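Local structure of acyl-coenzyme A oxidase 1 (Yarrowia lipolytica, 5Y9D) at residues A[284-289]-A[387-392]; A[368-373]-A[575-580]. The protein catalyses the FAD-dependent oxidation of acyl-CoA by molecular oxygen to (2E)-enoyl-CoA and hydrogen peroxide, in peroxisomal fatty acid beta-oxidation. One frame throughout, in Å; residues are numbered along the deposited sequence.

Interaction 1: A[284-289]-A[387-392]; sequences MRYAKV and DRILAL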
loop_
_atom_site.group_PDB
_atom_site.type_symbol
_atom_site.label_atom_id
_atom_site.label_comp_id
_atom_site.label_asym_id
_atom_site.label_seq_id
_atom_site.Cartn_x
_atom_site.Cartn_y
_atom_site.Cartn_z
ATOM N N MET A 284 28.514 15.995 24.827
ATOM C CA MET A 284 28.589 17.367 25.336
ATOM C C MET A 284 29.199 18.373 24.374
ATOM O O MET A 284 29.863 19.321 24.791
ATOM C CB MET A 284 29.385 17.399 26.656
ATOM C CG MET A 284 28.730 16.677 27.814
ATOM S SD MET A 284 29.330 17.179 29.440
ATOM C CE MET A 284 28.699 15.856 30.461
ATOM N N ARG A 285 28.973 18.193 23.088
ATOM C CA ARG A 285 29.482 19.139 22.121
ATOM C C ARG A 285 28.794 20.497 22.337
ATOM O O ARG A 285 29.447 21.547 22.347
ATOM C CB ARG A 285 29.265 18.610 20.711
ATOM C CG ARG A 285 30.159 19.240 19.670
ATOM C CD ARG A 285 29.978 18.593 18.316
ATOM N NE ARG A 285 30.830 19.240 17.322
ATOM C CZ ARG A 285 32.035 18.821 16.932
ATOM N NH1 ARG A 285 32.704 19.512 16.011
ATOM N NH2 ARG A 285 32.589 17.729 17.441
ATOM N N TYR A 286 27.486 20.452 22.566
ATOM C CA TYR A 286 26.663 21.647 22.655
ATOM C C TYR A 286 26.091 21.911 24.040
ATOM O O TYR A 286 26.019 23.055 24.480
ATOM C CB TYR A 286 25.495 21.528 21.674
ATOM C CG TYR A 286 25.917 21.333 20.242
ATOM C CD1 TYR A 286 26.880 22.148 19.676
ATOM C CD2 TYR A 286 25.342 20.339 19.449
ATOM C CE1 TYR A 286 27.282 21.975 18.363
ATOM C CE2 TYR A 286 25.734 20.161 18.131
ATOM C CZ TYR A 286 26.708 20.989 17.596
ATOM O OH TYR A 286 27.111 20.852 16.291
ATOM N N ALA A 287 25.645 20.856 24.700
ATOM C CA ALA A 287 25.088 20.930 26.041
ATOM C C ALA A 287 26.058 20.277 27.000
ATOM O O ALA A 287 26.537 19.193 26.719
ATOM C CB ALA A 287 23.752 20.202 26.084
ATOM N N LYS A 288 26.328 20.927 28.137
ATOM C CA LYS A 288 27.346 20.470 29.081
ATOM C C LYS A 288 26.796 20.367 30.477
ATOM O O LYS A 288 25.821 21.010 30.831
ATOM C CB LYS A 288 28.537 21.427 29.085
ATOM C CG LYS A 288 29.359 21.387 27.805
ATOM C CD LYS A 288 29.549 22.781 27.203
ATOM C CE LYS A 288 30.042 22.770 25.751
ATOM N NZ LYS A 288 31.367 22.092 25.580
ATOM N N VAL A 289 27.435 19.539 31.274
ATOM C CA VAL A 289 27.125 19.414 32.667
ATOM C C VAL A 289 28.448 19.219 33.356
ATOM O O VAL A 289 29.221 18.348 32.951
ATOM C CB VAL A 289 26.251 18.188 32.962
ATOM C CG1 VAL A 289 26.031 18.050 34.463
ATOM C CG2 VAL A 289 24.923 18.309 32.241
ATOM N N ASP A 387 30.258 19.367 7.016
ATOM C CA ASP A 387 31.681 19.749 6.998
ATOM C C ASP A 387 31.830 20.972 7.898
ATOM O O ASP A 387 32.647 20.977 8.816
ATOM C CB ASP A 387 32.160 20.142 5.583
ATOM C CG ASP A 387 32.298 18.954 4.630
ATOM O OD1 ASP A 387 32.177 17.786 5.078
ATOM O OD2 ASP A 387 32.536 19.204 3.421
ATOM N N ARG A 388 31.020 21.995 7.601
ATOM C CA ARG A 388 31.027 23.282 8.302
ATOM C C ARG A 388 30.751 23.156 9.794
ATOM O O ARG A 388 31.506 23.687 10.616
ATOM C CB ARG A 388 29.983 24.235 7.695
ATOM C CG ARG A 388 30.438 24.952 6.432
ATOM C CD ARG A 388 29.463 26.051 6.040
ATOM N NE ARG A 388 30.092 27.032 5.162
ATOM C CZ ARG A 388 29.441 27.959 4.451
ATOM N NH1 ARG A 388 28.109 28.054 4.487
ATOM N NH2 ARG A 388 30.134 28.801 3.687
ATOM N N ILE A 389 29.652 22.473 10.118
ATOM C CA ILE A 389 29.282 22.177 11.498
ATOM C C ILE A 389 30.388 21.447 12.259
ATOM O O ILE A 389 30.795 21.894 13.306
ATOM C CB ILE A 389 27.947 21.394 11.575
ATOM C CG1 ILE A 389 26.770 22.373 11.792
ATOM C CG2 ILE A 389 27.958 20.331 12.674
ATOM C CD1 ILE A 389 26.611 22.892 13.217
ATOM N N LEU A 390 30.878 20.336 11.733
ATOM C CA LEU A 390 31.912 19.565 12.453
ATOM C C LEU A 390 33.266 20.332 12.606
ATOM O O LEU A 390 33.969 20.146 13.596
ATOM C CB LEU A 390 32.113 18.167 11.810
ATOM C CG LEU A 390 31.329 16.934 12.341
ATOM C CD1 LEU A 390 31.913 16.485 13.685
ATOM C CD2 LEU A 390 29.809 17.112 12.433
ATOM N N ALA A 391 33.605 21.192 11.640
ATOM C CA ALA A 391 34.840 21.989 11.686
ATOM C C ALA A 391 34.739 23.209 12.616
ATOM O O ALA A 391 35.764 23.802 12.961
ATOM C CB ALA A 391 35.240 22.438 10.286
ATOM N N LEU A 392 33.514 23.588 12.999
ATOM C CA LEU A 392 33.284 24.649 13.993
ATOM C C LEU A 392 33.477 24.140 15.429
ATOM O O LEU A 392 33.040 23.032 15.775
ATOM C CB LEU A 392 31.869 25.225 13.860
ATOM C CG LEU A 392 31.682 26.276 12.765
ATOM C CD1 LEU A 392 30.230 26.356 12.331
ATOM C CD2 LEU A 392 32.183 27.632 13.231
#
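Arg285 and Leu390 bring the two backbones nearest, with CA atoms still 10.0 Å apart, so the loop 284-289 reaches the end of helix 355-391 through long side chains alone. An arginine suits this span. With CG turned away from its own backbone N (chi1 -159°) and the chain extended from there to NE, it brings its guanidinium to the carbonyls near the end of the helix; the closing carbonyls of a helix commonly lack i+4 N-H partners. Arg285 NH1 lies 2.8 Å from Leu390 O near the helix end and 3.5 Å from Leu392 O in the loop just beyond. Leu390 CD1 sits over one face of the guanidinium, near its rim, 4.0 Å from Arg285 CZ. The contact thus links the loop following strand 275-278 to the C-terminal end of a helix in the C-alpha1 domain, near the protein surface. Arg285 NH2 is held separately by a hydrogen bond to Gly143 O. With the guanidinium gone, as in an alanine here, the carbonyls of Leu390 and Leu392 would probably lose their nearby cation and Gly143 O its donor. Tyr286 runs alongside, its ring laid over Arg285 CB, and its OH lies 3.7 Å from Ile389 CD1 and 3.8 Å from Ile389 CG2.

Interaction 2: A[368-373]-A[575-580]; sequences CYAMKM and SSFYAR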
loop_
_atom_site.group_PDB
_atom_site.type_symbol
_atom_site.label_atom_id
_atom_site.label_comp_id
_atom_site.label_asym_id
_atom_site.label_seq_id
_atom_site.Cartn_x
_atom_site.Cartn_y
_atom_site.Cartn_z
ATOM N N CYS A 368 9.685 9.664 -10.797
ATOM C CA CYS A 368 10.910 8.995 -10.400
ATOM C C CYS A 368 12.140 9.757 -10.872
ATOM O O CYS A 368 12.989 10.093 -10.051
ATOM C CB CYS A 368 10.916 7.559 -10.936
ATOM S SG CYS A 368 12.479 6.754 -10.592
ATOM N N TYR A 369 12.251 10.066 -12.169
ATOM C CA TYR A 369 13.433 10.862 -12.664
ATOM C C TYR A 369 13.595 12.118 -11.818
ATOM O O TYR A 369 14.709 12.474 -11.462
ATOM C CB TYR A 369 13.315 11.280 -14.157
ATOM C CG TYR A 369 13.909 10.326 -15.184
ATOM C CD1 TYR A 369 13.382 9.069 -15.382
ATOM C CD2 TYR A 369 14.991 10.685 -15.952
ATOM C CE1 TYR A 369 13.920 8.198 -16.312
ATOM C CE2 TYR A 369 15.555 9.811 -16.878
ATOM C CZ TYR A 369 14.998 8.585 -17.075
ATOM O OH TYR A 369 15.525 7.719 -18.018
ATOM N N ALA A 370 12.474 12.777 -11.491
ATOM C CA ALA A 370 12.485 14.007 -10.679
ATOM C C ALA A 370 12.960 13.752 -9.263
ATOM O O ALA A 370 13.688 14.560 -8.656
ATOM C CB ALA A 370 11.102 14.650 -10.635
ATOM N N MET A 371 12.563 12.624 -8.700
ATOM C CA MET A 371 13.065 12.337 -7.365
ATOM C C MET A 371 14.582 12.441 -7.262
ATOM O O MET A 371 15.076 12.992 -6.286
ATOM C CB MET A 371 12.578 10.999 -6.885
ATOM C CG MET A 371 11.127 11.033 -6.478
ATOM S SD MET A 371 10.739 9.333 -6.170
ATOM C CE MET A 371 9.064 9.440 -5.569
ATOM N N LYS A 372 15.311 11.973 -8.280
ATOM C CA LYS A 372 16.784 12.041 -8.274
ATOM C C LYS A 372 17.329 13.455 -8.249
ATOM O O LYS A 372 18.327 13.718 -7.578
ATOM C CB LYS A 372 17.392 11.305 -9.481
ATOM C CG LYS A 372 18.914 11.194 -9.479
ATOM C CD LYS A 372 19.422 10.452 -8.242
ATOM C CE LYS A 372 20.929 10.567 -8.106
ATOM N NZ LYS A 372 21.634 9.682 -9.051
ATOM N N MET A 373 16.696 14.351 -9.006
ATOM C CA MET A 373 17.011 15.788 -8.929
ATOM C C MET A 373 16.893 16.294 -7.460
ATOM O O MET A 373 17.844 16.863 -6.909
ATOM C CB MET A 373 16.111 16.614 -9.864
ATOM C CG MET A 373 15.853 15.987 -11.245
ATOM S SD MET A 373 17.374 15.638 -12.147
ATOM C CE MET A 373 17.044 13.980 -12.717
ATOM N N SER A 575 10.697 22.198 -10.488
ATOM C CA SER A 575 11.734 23.206 -10.763
ATOM C C SER A 575 13.119 22.622 -10.815
ATOM O O SER A 575 13.910 23.036 -11.654
ATOM C CB SER A 575 11.740 24.322 -9.723
ATOM O OG SER A 575 10.811 25.312 -10.062
ATOM N N SER A 576 13.430 21.697 -9.906
ATOM C CA SER A 576 14.759 21.099 -9.889
ATOM C C SER A 576 15.030 20.237 -11.120
ATOM O O SER A 576 16.149 20.189 -11.599
ATOM C CB SER A 576 14.978 20.277 -8.622
ATOM O OG SER A 576 14.713 21.063 -7.475
ATOM N N PHE A 577 14.006 19.570 -11.627
ATOM C CA PHE A 577 14.144 18.754 -12.824
ATOM C C PHE A 577 14.481 19.618 -14.020
ATOM O O PHE A 577 15.402 19.298 -14.766
ATOM C CB PHE A 577 12.853 17.982 -13.100
ATOM C CG PHE A 577 13.021 16.773 -13.979
ATOM C CD1 PHE A 577 14.245 16.448 -14.577
ATOM C CD2 PHE A 577 11.933 15.972 -14.243
ATOM C CE1 PHE A 577 14.365 15.340 -15.381
ATOM C CE2 PHE A 577 12.050 14.867 -15.061
ATOM C CZ PHE A 577 13.273 14.543 -15.620
ATOM N N TYR A 578 13.763 20.725 -14.192
ATOM C CA TYR A 578 14.068 21.665 -15.306
ATOM C C TYR A 578 15.453 22.300 -15.208
ATOM O O TYR A 578 16.104 22.519 -16.208
ATOM C CB TYR A 578 13.028 22.783 -15.358
ATOM C CG TYR A 578 11.739 22.351 -15.974
ATOM C CD1 TYR A 578 11.716 21.816 -17.240
ATOM C CD2 TYR A 578 10.533 22.491 -15.299
ATOM C CE1 TYR A 578 10.534 21.415 -17.817
ATOM C CE2 TYR A 578 9.343 22.105 -15.888
ATOM C CZ TYR A 578 9.359 21.573 -17.156
ATOM O OH TYR A 578 8.203 21.167 -17.760
ATOM N N ALA A 579 15.875 22.614 -13.994
ATOM C CA ALA A 579 17.171 23.218 -13.773
ATOM C C ALA A 579 18.288 22.277 -14.211
ATOM O O ALA A 579 19.323 22.745 -14.672
ATOM C CB ALA A 579 17.338 23.589 -12.303
ATOM N N ARG A 580 18.087 20.964 -14.053
ATOM C CA ARG A 580 19.070 19.968 -14.531
ATOM C C ARG A 580 18.977 19.689 -16.055
ATOM O O ARG A 580 19.982 19.406 -16.695
ATOM C CB ARG A 580 18.927 18.628 -13.773
ATOM C CG ARG A 580 19.340 18.637 -12.314
ATOM C CD ARG A 580 20.806 18.360 -12.084
ATOM N NE ARG A 580 21.173 16.942 -12.253
ATOM C CZ ARG A 580 21.013 15.971 -11.349
ATOM N NH1 ARG A 580 20.438 16.217 -10.178
ATOM N NH2 ARG A 580 21.443 14.738 -11.613
#
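The segments 368-373 of helix 355-391 and 575-580 of helix 558-581 cross at 81°, nearly perpendicular, with their axes 8.4 Å apart and Ala370 and Phe577 closest at their CA atoms, 5.5 Å from each other. The crossing joins a helix of the C-alpha1 domain to one in the C-terminal acyl-CoA oxidase region, away from the annotated sites. The small Ala370 lets the Phe577 ring lie against the backbone of helix 355-391: one ring face looks onto Ala370 N and CA, while Phe577 CD2 meets Ala370 CB at 3.9 Å. Farther out, Phe577 CZ reaches Tyr369 CB at 3.6 Å. The ring is sent toward helix 355-391 because CG stands anti to the backbone N, chi1 -159°. Met373, flexible enough to bend at chi2 and chi3, lies between Phe577 and Arg580. Its CG comes 3.6 Å from Phe577 CA, and its sulfur makes an oblique Met-aromatic contact, SD 5.0 Å from the centroid of the Phe577 ring. The same sulfur lies over the centre of one face of the Arg580 guanidinium, with SD 3.7 Å from CZ of Arg580. Arginine serves doubly, its folded chain packing on the methionine while its end makes a salt bridge with Asp376 and a hydrogen bond to Phe50 O. Around this buried crossing, helix 589-606 packs against Tyr369 and Ala370, helix 44-52 against Tyr369, Lys372 and Met373, and helix 306-334 against Cys368 and Lys372.

How the interactions relate
Both contacts draw on helix 355-391, interaction 2 in its middle and interaction 1 at its C-terminal end, so one long helix of the C-alpha1 domain meets two very different partners. Their centres are 34 Å apart and their nearest atoms about 18 Å, and they do not touch. Along the chain the order is 284-289, 368-373, 387-392, 575-580, so the segments alternate. Interaction 1 ties the helix end to a loop following the strand-rich middle region, near the surface, whereas interaction 2 packs the middle of the helix, in the interior, against helix 558-581 of the C-terminal helical region. The shared helix therefore connects three parts of the acyl-CoA oxidase fold.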